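Side-chain contacts in protocadherin-19 isoform 1 (PDB 5CO1), which mediates calcium-dependent homophilic cell adhesion, weakly on its own but robustly in complex with a classical cadherin that acts as cofactor: residues A[21-26]-A[98-103]; A[26-31]-A[82-87]; A[137-142]-A[189-194]; A[150-155]-A[160-165]. All coordinates share one frame; numbering follows the deposited sequence.

In the fold
The chain holds two cadherin domains in series: interactions 1 and 2 lie in the first, interactions 3 and 4 in the second. The first three are buried contacts across a domain interior, whereas interaction 4 is a surface contact. Interactions 1 and 2 share Leu26 and a calcium ion, and they rest on neighbouring strands of one sheet, where Val98 packs on Val82. Their packing is apolar. Interaction 3 begins as apolar packing and ends in two carboxylates on a calcium at the junction between the domains. Interaction 4 is aliphatic, joined to interaction 3 because strands 150-155 and 184-193 are sheet neighbours.

Interaction 1: residues A[21-26]-A[98-103]; sequences TLVIDL and VIVNVI. With CA (calcium ion), chain H.
Val98 meets two residues of 21-26 at once, its two methyls spread between Ile24 and Leu26 inside the beta sandwich of a cadherin domain. CG1 of Val98, anti to the backbone N (chi1 -176°), comes within 4.1 Å of Ile24 CG2. The other methyl, CG2, stands beside the backbone N and faces Leu26; this pair meets tip to tip, with Val98 CG2 4.1 Å from Leu26 CD1. Ile24 offers CG2, the branch that sits between its backbone N and carbonyl carbon. Farther along, Val23 and Val100 cross at about a right angle, touching through one methyl each.

Consecutive residues Val23 and Ile24 both point at strand 94-103, which a regular strand would not allow. A classic beta bulge, in which both residues face Ile64 of strand 63-66, explains it. Phe55 packs on both Val23 and Val100, and Val11 of strand 8-14 also lies on Val100, so the methyls are enclosed from both sheets. Next to this apolar face the chain turns polar: a calcium ion is bound by Leu26 O, two waters, Thr61 O and the Asp25 carboxylate, which reaches it through OD1 at 2.4 Å. The closest approach between the two segments is that of Val23 CG1 to Val100 CG2, 3.9 Å.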
# COMPACT_ATOMS: atom_id res chain seq x y z
N THR A 21 -3.78 18.08 10.62
CA THR A 21 -5.00 17.95 9.84
C THR A 21 -6.21 17.70 10.77
O THR A 21 -6.14 16.93 11.75
CB THR A 21 -4.81 16.82 8.80
OG1 THR A 21 -3.88 17.24 7.79
CG2 THR A 21 -6.11 16.44 8.16
N LEU A 22 -7.30 18.41 10.54
CA LEU A 22 -8.50 18.17 11.34
C LEU A 22 -9.08 16.79 11.04
O LEU A 22 -9.04 16.33 9.91
CB LEU A 22 -9.56 19.23 11.09
CG LEU A 22 -10.94 18.96 11.72
CD1 LEU A 22 -10.90 19.20 13.22
CD2 LEU A 22 -12.04 19.78 11.05
N VAL A 23 -9.50 16.09 12.07
CA VAL A 23 -10.13 14.80 11.92
C VAL A 23 -11.58 14.92 12.35
O VAL A 23 -12.48 14.66 11.55
CB VAL A 23 -9.46 13.76 12.81
CG1 VAL A 23 -10.33 12.51 12.92
CG2 VAL A 23 -8.06 13.46 12.30
N ILE A 24 -11.81 15.37 13.59
CA ILE A 24 -13.15 15.76 13.99
C ILE A 24 -13.17 16.64 15.23
O ILE A 24 -12.25 16.60 16.04
CB ILE A 24 -14.04 14.51 14.17
CG1 ILE A 24 -15.48 14.89 14.43
CG2 ILE A 24 -13.52 13.57 15.27
CD1 ILE A 24 -16.44 13.75 14.21
N ASP A 25 -14.15 17.52 15.30
CA ASP A 25 -14.38 18.38 16.45
C ASP A 25 -15.58 17.82 17.25
O ASP A 25 -16.71 17.78 16.75
CB ASP A 25 -14.63 19.81 15.95
CG ASP A 25 -14.85 20.85 17.08
OD1 ASP A 25 -14.83 20.54 18.31
OD2 ASP A 25 -15.10 22.02 16.71
N LEU A 26 -15.29 17.21 18.40
CA LEU A 26 -16.33 16.53 19.17
C LEU A 26 -17.01 17.50 20.11
O LEU A 26 -16.47 18.54 20.47
CB LEU A 26 -15.74 15.36 19.94
CG LEU A 26 -15.14 14.21 19.15
CD1 LEU A 26 -14.53 13.20 20.09
CD2 LEU A 26 -16.18 13.50 18.29
N VAL A 98 -14.78 6.85 18.04
CA VAL A 98 -14.42 7.52 16.78
C VAL A 98 -13.63 6.58 15.89
O VAL A 98 -12.55 6.10 16.28
CB VAL A 98 -13.58 8.78 17.03
CG1 VAL A 98 -13.32 9.49 15.71
CG2 VAL A 98 -14.32 9.71 17.99
N ILE A 99 -14.22 6.25 14.74
CA ILE A 99 -13.61 5.37 13.78
C ILE A 99 -13.00 6.19 12.64
O ILE A 99 -13.68 6.95 11.96
CB ILE A 99 -14.63 4.39 13.22
CG1 ILE A 99 -15.12 3.45 14.32
CG2 ILE A 99 -14.04 3.56 12.09
CD1 ILE A 99 -16.55 2.98 14.07
N VAL A 100 -11.68 6.08 12.48
CA VAL A 100 -10.96 6.78 11.43
C VAL A 100 -10.54 5.82 10.32
O VAL A 100 -9.73 4.93 10.54
CB VAL A 100 -9.73 7.47 12.01
CG1 VAL A 100 -8.81 7.94 10.90
CG2 VAL A 100 -10.18 8.63 12.88
N ASN A 101 -11.19 5.97 9.17
CA ASN A 101 -10.80 5.34 7.90
C ASN A 101 -9.70 6.10 7.20
O ASN A 101 -9.88 7.25 6.71
CB ASN A 101 -11.97 5.36 6.91
CG ASN A 101 -12.70 4.08 6.89
OD1 ASN A 101 -12.26 3.14 6.23
ND2 ASN A 101 -13.69 3.95 7.78
N VAL A 102 -8.62 5.40 7.02
CA VAL A 102 -7.48 5.94 6.39
C VAL A 102 -7.57 5.55 4.96
O VAL A 102 -7.50 4.38 4.63
CB VAL A 102 -6.21 5.38 6.99
CG1 VAL A 102 -5.01 5.91 6.25
CG2 VAL A 102 -6.16 5.78 8.43
N ILE A 103 -7.63 6.55 4.09
CA ILE A 103 -7.96 6.29 2.72
C ILE A 103 -6.72 6.17 1.86
O ILE A 103 -5.78 6.91 2.01
CB ILE A 103 -9.03 7.29 2.24
CG1 ILE A 103 -10.33 6.81 2.86
CG2 ILE A 103 -9.21 7.25 0.73
CD1 ILE A 103 -11.25 7.92 3.19
CA CA H . -15.82 20.88 20.46
O HOH W 1 -17.50 21.14 19.31
O HOH W 2 -16.76 20.90 22.61

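Interaction 2: residues A[26-31]-A[82-87]; sequences LNATDP and VQAKDL. With CA (calcium ion), chain H.
Leu26 and Val82 point their side chains at each other and meet end to end, with Leu26 CD1 lying 3.8 Å from Val82 CG1. The same leucine methyl is 4.1 Å from Val82 CG2, so it sits over the fork of the valine and touches both prongs. Two residues on, the chains come nearer: Ala28 CB faces Ala84 CB at 3.9 Å, and the CA atoms of Ala28 and Ala84 are 6.8 Å apart. With one methyl on each side, the backbones can approach closely here.

Beyond this buried pair the contact opens. Thr29, Asp30 and Pro31 are exposed and swing off the strand, and residues 32-36, which follow, are not modelled, consistent with a mobile loop. Asp30 probably serves as a ligand of another calcium in the longer protein; it does not bind the ion held by Leu26 O.

The packed part belongs to the sandwich of the first domain. Ala28 N is hydrogen-bonded to Tyr41 OH, and Pro2 lies against the Ala28 side chain. Strand 77-86 carries Val82 and Ala84 between strands 94-103 and 39-46; Cys96 of the former touches both Leu26 and Val82, and Val39 of the latter touches Ala84.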
# COMPACT_ATOMS: atom_id res chain seq x y z
N LEU A 26 -15.29 17.21 18.40
CA LEU A 26 -16.33 16.53 19.17
C LEU A 26 -17.01 17.50 20.11
O LEU A 26 -16.47 18.54 20.47
CB LEU A 26 -15.74 15.36 19.94
CG LEU A 26 -15.14 14.21 19.15
CD1 LEU A 26 -14.53 13.20 20.09
CD2 LEU A 26 -16.18 13.50 18.29
N ASN A 27 -18.21 17.13 20.53
CA ASN A 27 -19.02 17.96 21.41
C ASN A 27 -19.89 17.11 22.36
O ASN A 27 -20.74 16.32 21.93
CB ASN A 27 -19.93 18.84 20.56
CG ASN A 27 -20.16 20.20 21.19
OD1 ASN A 27 -20.68 20.30 22.31
ND2 ASN A 27 -19.79 21.25 20.47
N ALA A 28 -19.72 17.33 23.66
CA ALA A 28 -20.54 16.65 24.65
C ALA A 28 -21.21 17.59 25.65
O ALA A 28 -21.79 17.11 26.62
CB ALA A 28 -19.72 15.60 25.36
N THR A 29 -21.24 18.89 25.35
CA THR A 29 -21.87 19.90 26.21
C THR A 29 -22.57 20.96 25.33
O THR A 29 -22.89 20.68 24.19
CB THR A 29 -20.83 20.59 27.10
OG1 THR A 29 -19.78 21.12 26.29
CG2 THR A 29 -20.22 19.61 28.09
N ASP A 30 -22.90 22.11 25.92
CA ASP A 30 -22.91 23.40 25.19
C ASP A 30 -22.93 24.60 26.15
O ASP A 30 -23.14 24.42 27.35
CB ASP A 30 -24.11 23.49 24.23
CG ASP A 30 -23.73 24.05 22.86
OD1 ASP A 30 -23.13 25.15 22.78
OD2 ASP A 30 -24.08 23.40 21.85
N PRO A 31 -22.69 25.82 25.63
CA PRO A 31 -23.27 27.04 26.23
C PRO A 31 -24.62 27.45 25.61
O PRO A 31 -25.66 27.46 26.29
CB PRO A 31 -22.20 28.12 25.96
CG PRO A 31 -20.99 27.39 25.45
CD PRO A 31 -21.49 26.13 24.82
N VAL A 82 -13.34 7.78 23.16
CA VAL A 82 -13.18 9.10 23.69
C VAL A 82 -14.13 9.28 24.86
O VAL A 82 -15.28 8.87 24.80
CB VAL A 82 -13.44 10.14 22.60
CG1 VAL A 82 -12.97 11.51 23.07
CG2 VAL A 82 -12.70 9.77 21.33
N GLN A 83 -13.65 9.89 25.94
CA GLN A 83 -14.58 10.33 26.98
C GLN A 83 -14.59 11.83 27.27
O GLN A 83 -13.68 12.60 26.90
CB GLN A 83 -14.35 9.56 28.26
CG GLN A 83 -13.06 9.88 29.01
CD GLN A 83 -13.10 9.41 30.45
OE1 GLN A 83 -13.44 8.24 30.73
NE2 GLN A 83 -12.84 10.32 31.38
N ALA A 84 -15.65 12.23 27.96
CA ALA A 84 -15.82 13.59 28.47
C ALA A 84 -16.26 13.57 29.93
O ALA A 84 -17.22 12.89 30.29
CB ALA A 84 -16.84 14.32 27.63
N LYS A 85 -15.53 14.29 30.76
CA LYS A 85 -15.70 14.23 32.20
C LYS A 85 -15.52 15.65 32.70
O LYS A 85 -14.51 16.29 32.38
CB LYS A 85 -14.64 13.32 32.81
CG LYS A 85 -14.88 12.96 34.26
CD LYS A 85 -13.70 12.19 34.83
CE LYS A 85 -13.95 11.78 36.28
NZ LYS A 85 -14.16 12.97 37.16
N ASP A 86 -16.53 16.18 33.38
CA ASP A 86 -16.33 17.44 34.10
C ASP A 86 -15.38 17.23 35.27
O ASP A 86 -15.33 16.15 35.88
CB ASP A 86 -17.66 18.10 34.56
CG ASP A 86 -18.70 17.10 35.04
OD1 ASP A 86 -18.71 15.93 34.53
OD2 ASP A 86 -19.56 17.50 35.86
N LEU A 87 -14.53 18.23 35.50
CA LEU A 87 -13.83 18.33 36.77
C LEU A 87 -14.92 18.33 37.85
O LEU A 87 -15.80 19.19 37.85
CB LEU A 87 -12.98 19.61 36.82
CG LEU A 87 -11.90 19.68 35.74
CD1 LEU A 87 -11.62 21.12 35.33
CD2 LEU A 87 -10.62 18.98 36.18
CA CA H . -15.82 20.88 20.46
O HOH W 1 -17.50 21.14 19.31
O HOH W 2 -16.76 20.90 22.61

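Interaction 3: residues A[137-142]-A[189-194]; sequences VRVSDN and ILAEDS. With CA (calcium ion), chain G.
Asp141 swings its carboxylate out anti to the backbone N (chi1 -159°), and Asp193 folds its own back between backbone N and carbonyl carbon (chi1 75°); the two rotations bring both acids to one calcium ion. Asp141 grips it with both oxygens, OD1 and OD2 each 2.4 Å from the calcium. Asp193 binds through a single oxygen, OD2, at 2.6 Å from the metal, and its carboxylate also has a hydrogen-bonding partner in Gly195. The planes of the two carboxylates are turned 54° against each other, and Asp141 OD2 lies 3.4 Å from Asp193 OD2, a proximity explained by the shared metal.

Behind the site the strands are packed through aliphatic groups. Val139 CG1 faces Ala191 CB loosely, at 4.5 Å. At the far end Val137 and Ile189 cross obliquely, with Val137 CG1 3.8 Å from Ile189 CD1. Strands 135-140 and 184-193 belong to opposite sheets of the second cadherin domain, running in roughly the same direction. Ile112 of strand 111-115 packs on both Val139 and Ala191, and Pro110 lies on both acids.

Asn106 OD1, Asn108 O, Asp143 OD2 and Asn147 O complete the shell. As the first two come from the linker between the domains, the ion ties that linker to both sheets of the second domain. Three carboxylates gathered this closely would probably repel one another without the cation, consistent with calcium-dependent stiffening of the junction.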
# COMPACT_ATOMS: atom_id res chain seq x y z
N VAL A 137 7.71 -14.26 -13.79
CA VAL A 137 7.67 -12.95 -13.14
C VAL A 137 6.37 -12.72 -12.38
O VAL A 137 5.27 -13.07 -12.83
CB VAL A 137 7.93 -11.77 -14.10
CG1 VAL A 137 9.07 -12.11 -15.06
CG2 VAL A 137 6.67 -11.39 -14.85
N ARG A 138 6.54 -12.19 -11.17
CA ARG A 138 5.42 -11.72 -10.36
C ARG A 138 5.56 -10.22 -10.10
O ARG A 138 6.61 -9.75 -9.65
CB ARG A 138 5.44 -12.48 -9.04
CG ARG A 138 4.34 -12.11 -8.07
CD ARG A 138 3.85 -13.34 -7.35
NE ARG A 138 2.78 -14.00 -8.10
CZ ARG A 138 2.48 -15.29 -7.99
NH1 ARG A 138 1.45 -15.80 -8.66
NH2 ARG A 138 3.21 -16.07 -7.21
N VAL A 139 4.52 -9.45 -10.43
CA VAL A 139 4.53 -8.01 -10.13
C VAL A 139 3.52 -7.70 -9.05
O VAL A 139 2.37 -8.12 -9.11
CB VAL A 139 4.25 -7.12 -11.37
CG1 VAL A 139 5.42 -7.17 -12.33
CG2 VAL A 139 2.96 -7.54 -12.08
N SER A 140 3.98 -7.00 -8.03
CA SER A 140 3.12 -6.65 -6.93
C SER A 140 3.08 -5.13 -6.71
O SER A 140 3.92 -4.39 -7.21
CB SER A 140 3.62 -7.33 -5.67
OG SER A 140 5.02 -7.16 -5.57
N ASP A 141 2.07 -4.70 -5.97
CA ASP A 141 1.91 -3.34 -5.56
C ASP A 141 1.27 -3.39 -4.17
O ASP A 141 0.18 -3.95 -4.00
CB ASP A 141 0.99 -2.60 -6.56
CG ASP A 141 1.16 -1.08 -6.54
OD1 ASP A 141 0.91 -0.46 -5.49
OD2 ASP A 141 1.45 -0.48 -7.59
N ASN A 142 1.92 -2.77 -3.20
CA ASN A 142 1.37 -2.66 -1.86
C ASN A 142 0.10 -1.83 -1.71
O ASN A 142 -0.44 -1.79 -0.62
CB ASN A 142 2.43 -2.12 -0.89
CG ASN A 142 3.72 -2.91 -0.92
OD1 ASN A 142 3.70 -4.14 -0.86
ND2 ASN A 142 4.83 -2.22 -1.09
N ILE A 189 11.76 -5.36 -18.22
CA ILE A 189 10.33 -5.36 -17.95
C ILE A 189 9.87 -4.01 -17.43
O ILE A 189 10.36 -3.54 -16.41
CB ILE A 189 9.97 -6.45 -16.95
CG1 ILE A 189 10.68 -7.74 -17.40
CG2 ILE A 189 8.46 -6.53 -16.83
CD1 ILE A 189 9.99 -9.04 -17.07
N LEU A 190 8.86 -3.45 -18.09
CA LEU A 190 8.20 -2.21 -17.67
C LEU A 190 6.85 -2.53 -17.06
O LEU A 190 6.05 -3.22 -17.68
CB LEU A 190 8.01 -1.32 -18.90
CG LEU A 190 7.28 0.00 -18.78
CD1 LEU A 190 8.00 0.98 -17.86
CD2 LEU A 190 7.11 0.59 -20.17
N ALA A 191 6.56 -1.98 -15.89
CA ALA A 191 5.29 -2.20 -15.21
C ALA A 191 4.54 -0.90 -14.85
O ALA A 191 5.15 0.06 -14.42
CB ALA A 191 5.53 -3.02 -13.95
N GLU A 192 3.21 -0.93 -14.87
CA GLU A 192 2.41 0.24 -14.58
C GLU A 192 1.15 -0.17 -13.82
O GLU A 192 0.41 -1.06 -14.24
CB GLU A 192 2.04 1.01 -15.87
CG GLU A 192 1.43 2.40 -15.65
CD GLU A 192 1.26 3.24 -16.94
OE1 GLU A 192 1.48 4.49 -16.91
OE2 GLU A 192 0.90 2.67 -18.00
N ASP A 193 0.89 0.57 -12.75
CA ASP A 193 -0.30 0.38 -11.96
C ASP A 193 -1.37 1.29 -12.49
O ASP A 193 -1.15 1.97 -13.46
CB ASP A 193 -0.00 0.64 -10.49
CG ASP A 193 0.14 2.11 -10.16
OD1 ASP A 193 -0.54 2.93 -10.84
OD2 ASP A 193 0.85 2.42 -9.17
N SER A 194 -2.57 1.20 -11.94
CA SER A 194 -3.73 1.82 -12.57
C SER A 194 -4.33 2.88 -11.68
O SER A 194 -5.50 3.23 -11.81
CB SER A 194 -4.75 0.74 -12.90
OG SER A 194 -4.10 -0.33 -13.53
CA CA G . 0.57 1.57 -6.72

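Interaction 4: residues A[150-155]-A[160-165]; sequences VQCRLQ and FRLNEF
Strands 150-155 and 160-165 run nearly antiparallel, at 168°, with their axes approaching to 6.7 Å, and they meet through side chains instead of backbone hydrogen bonds. Leu154 and Leu162 contribute most of the buried surface. Leu154 CG stands anti to the backbone N (chi1 -158°), which carries CD2 over the opposite main chain; the methyl comes to rest on Arg161, 3.6 Å from Arg161 CA. It also reaches the start of the strand, where Leu154 CD2 is 4.3 Å from Phe160 CB. The base of the same side chain meets the partner leucine, with Leu154 CB 4.3 Å from Leu162 CG.

Each strand forms an edge of a different sheet of the cadherin sandwich: 150-155 pairs with 184-193, and 160-165 with 168-173. Only four residues connect them, so the chain steps from one sheet to the other along an open side of the domain, and the leucines bridge the two edges.

Leu162 sends its CD1 the other way along 150-155, 4.1 Å from Cys152 SG and 4.0 Å from Arg153 N. The sulfur, lodged between its own backbone N and carbonyl carbon (chi1 65°), is one flank of this leucine's setting; Val137 of strand 135-140 is another. Arg153 and Arg161 point away from the contact, and both are exposed. The Phe160 ring also leads away from 150-155, but it is buried, packing on Leu187 and standing edge-to-face with Tyr185.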
# COMPACT_ATOMS: atom_id res chain seq x y z
N VAL A 150 -1.81 -4.00 -11.43
CA VAL A 150 -0.59 -3.77 -12.17
C VAL A 150 -0.63 -4.47 -13.51
O VAL A 150 -1.39 -5.38 -13.70
CB VAL A 150 0.59 -4.33 -11.38
CG1 VAL A 150 1.87 -4.33 -12.20
CG2 VAL A 150 0.76 -3.51 -10.12
N GLN A 151 0.23 -4.06 -14.43
CA GLN A 151 0.20 -4.54 -15.80
C GLN A 151 1.59 -4.36 -16.37
O GLN A 151 2.25 -3.41 -16.05
CB GLN A 151 -0.79 -3.70 -16.60
CG GLN A 151 -1.10 -4.27 -17.96
CD GLN A 151 -2.49 -3.89 -18.43
OE1 GLN A 151 -3.09 -2.90 -17.97
NE2 GLN A 151 -3.02 -4.70 -19.34
N CYS A 152 2.07 -5.29 -17.14
CA CYS A 152 3.45 -5.19 -17.57
C CYS A 152 3.68 -5.84 -18.91
O CYS A 152 2.75 -6.22 -19.60
CB CYS A 152 4.40 -5.75 -16.50
SG CYS A 152 4.22 -7.51 -16.20
N ARG A 153 4.93 -5.80 -19.34
CA ARG A 153 5.24 -5.67 -20.73
C ARG A 153 6.74 -5.75 -20.88
O ARG A 153 7.48 -5.07 -20.18
CB ARG A 153 4.79 -4.30 -21.22
CG ARG A 153 4.39 -4.26 -22.68
CD ARG A 153 4.49 -2.84 -23.18
NE ARG A 153 5.74 -2.64 -23.88
CZ ARG A 153 6.02 -1.57 -24.61
NH1 ARG A 153 5.17 -0.56 -24.67
NH2 ARG A 153 7.17 -1.51 -25.27
N LEU A 154 7.16 -6.57 -21.82
CA LEU A 154 8.56 -6.76 -22.16
C LEU A 154 8.94 -5.70 -23.18
O LEU A 154 8.14 -5.37 -24.07
CB LEU A 154 8.73 -8.15 -22.76
CG LEU A 154 10.07 -8.85 -22.77
CD1 LEU A 154 10.85 -8.72 -21.47
CD2 LEU A 154 9.79 -10.31 -23.07
N GLN A 155 10.13 -5.14 -23.03
CA GLN A 155 10.57 -4.04 -23.89
C GLN A 155 11.87 -4.39 -24.58
O GLN A 155 12.54 -5.35 -24.20
CB GLN A 155 10.76 -2.75 -23.07
CG GLN A 155 9.82 -1.63 -23.45
CD GLN A 155 10.09 -0.37 -22.65
OE1 GLN A 155 10.73 -0.44 -21.60
NE2 GLN A 155 9.63 0.78 -23.15
N PHE A 160 12.20 -13.49 -26.90
CA PHE A 160 11.37 -13.96 -25.80
C PHE A 160 10.02 -13.25 -25.85
O PHE A 160 9.82 -12.36 -26.67
CB PHE A 160 12.07 -13.71 -24.47
CG PHE A 160 13.50 -14.12 -24.46
CD1 PHE A 160 14.49 -13.25 -24.85
CD2 PHE A 160 13.86 -15.40 -24.08
CE1 PHE A 160 15.83 -13.63 -24.83
CE2 PHE A 160 15.19 -15.79 -24.04
CZ PHE A 160 16.17 -14.90 -24.42
N ARG A 161 9.11 -13.66 -24.98
CA ARG A 161 7.89 -12.91 -24.74
C ARG A 161 7.34 -13.20 -23.35
O ARG A 161 7.70 -14.20 -22.75
CB ARG A 161 6.86 -13.24 -25.80
CG ARG A 161 6.57 -14.72 -25.94
CD ARG A 161 5.33 -14.95 -26.76
NE ARG A 161 4.12 -14.63 -26.01
CZ ARG A 161 2.89 -14.74 -26.49
NH1 ARG A 161 2.69 -15.15 -27.73
NH2 ARG A 161 1.84 -14.44 -25.72
N LEU A 162 6.55 -12.29 -22.81
CA LEU A 162 5.85 -12.53 -21.55
C LEU A 162 4.47 -13.07 -21.87
O LEU A 162 3.85 -12.64 -22.83
CB LEU A 162 5.69 -11.24 -20.76
CG LEU A 162 6.82 -10.75 -19.85
CD1 LEU A 162 6.33 -9.54 -19.06
CD2 LEU A 162 7.27 -11.84 -18.89
N ASN A 163 3.97 -13.96 -21.02
CA ASN A 163 2.60 -14.44 -21.15
C ASN A 163 1.75 -14.04 -19.95
O ASN A 163 2.16 -14.21 -18.81
CB ASN A 163 2.59 -15.95 -21.34
CG ASN A 163 2.11 -16.36 -22.72
OD1 ASN A 163 2.86 -16.29 -23.69
ND2 ASN A 163 0.87 -16.83 -22.80
N GLU A 164 0.57 -13.53 -20.23
CA GLU A 164 -0.25 -12.87 -19.21
C GLU A 164 -1.20 -13.88 -18.56
O GLU A 164 -2.10 -14.41 -19.22
CB GLU A 164 -1.03 -11.70 -19.84
CG GLU A 164 -2.14 -12.07 -20.84
CD GLU A 164 -1.79 -11.85 -22.31
OE1 GLU A 164 -2.73 -11.87 -23.14
OE2 GLU A 164 -0.60 -11.70 -22.66
N PHE A 165 -1.00 -14.17 -17.28
CA PHE A 165 -2.01 -14.89 -16.51
C PHE A 165 -2.54 -14.01 -15.39
O PHE A 165 -1.89 -13.04 -15.00
CB PHE A 165 -1.44 -16.19 -15.94
CG PHE A 165 -1.00 -17.18 -16.99
CD1 PHE A 165 -1.94 -17.91 -17.71
CD2 PHE A 165 0.35 -17.38 -17.25
CE1 PHE A 165 -1.54 -18.81 -18.69
CE2 PHE A 165 0.75 -18.29 -18.22
CZ PHE A 165 -0.20 -19.01 -18.93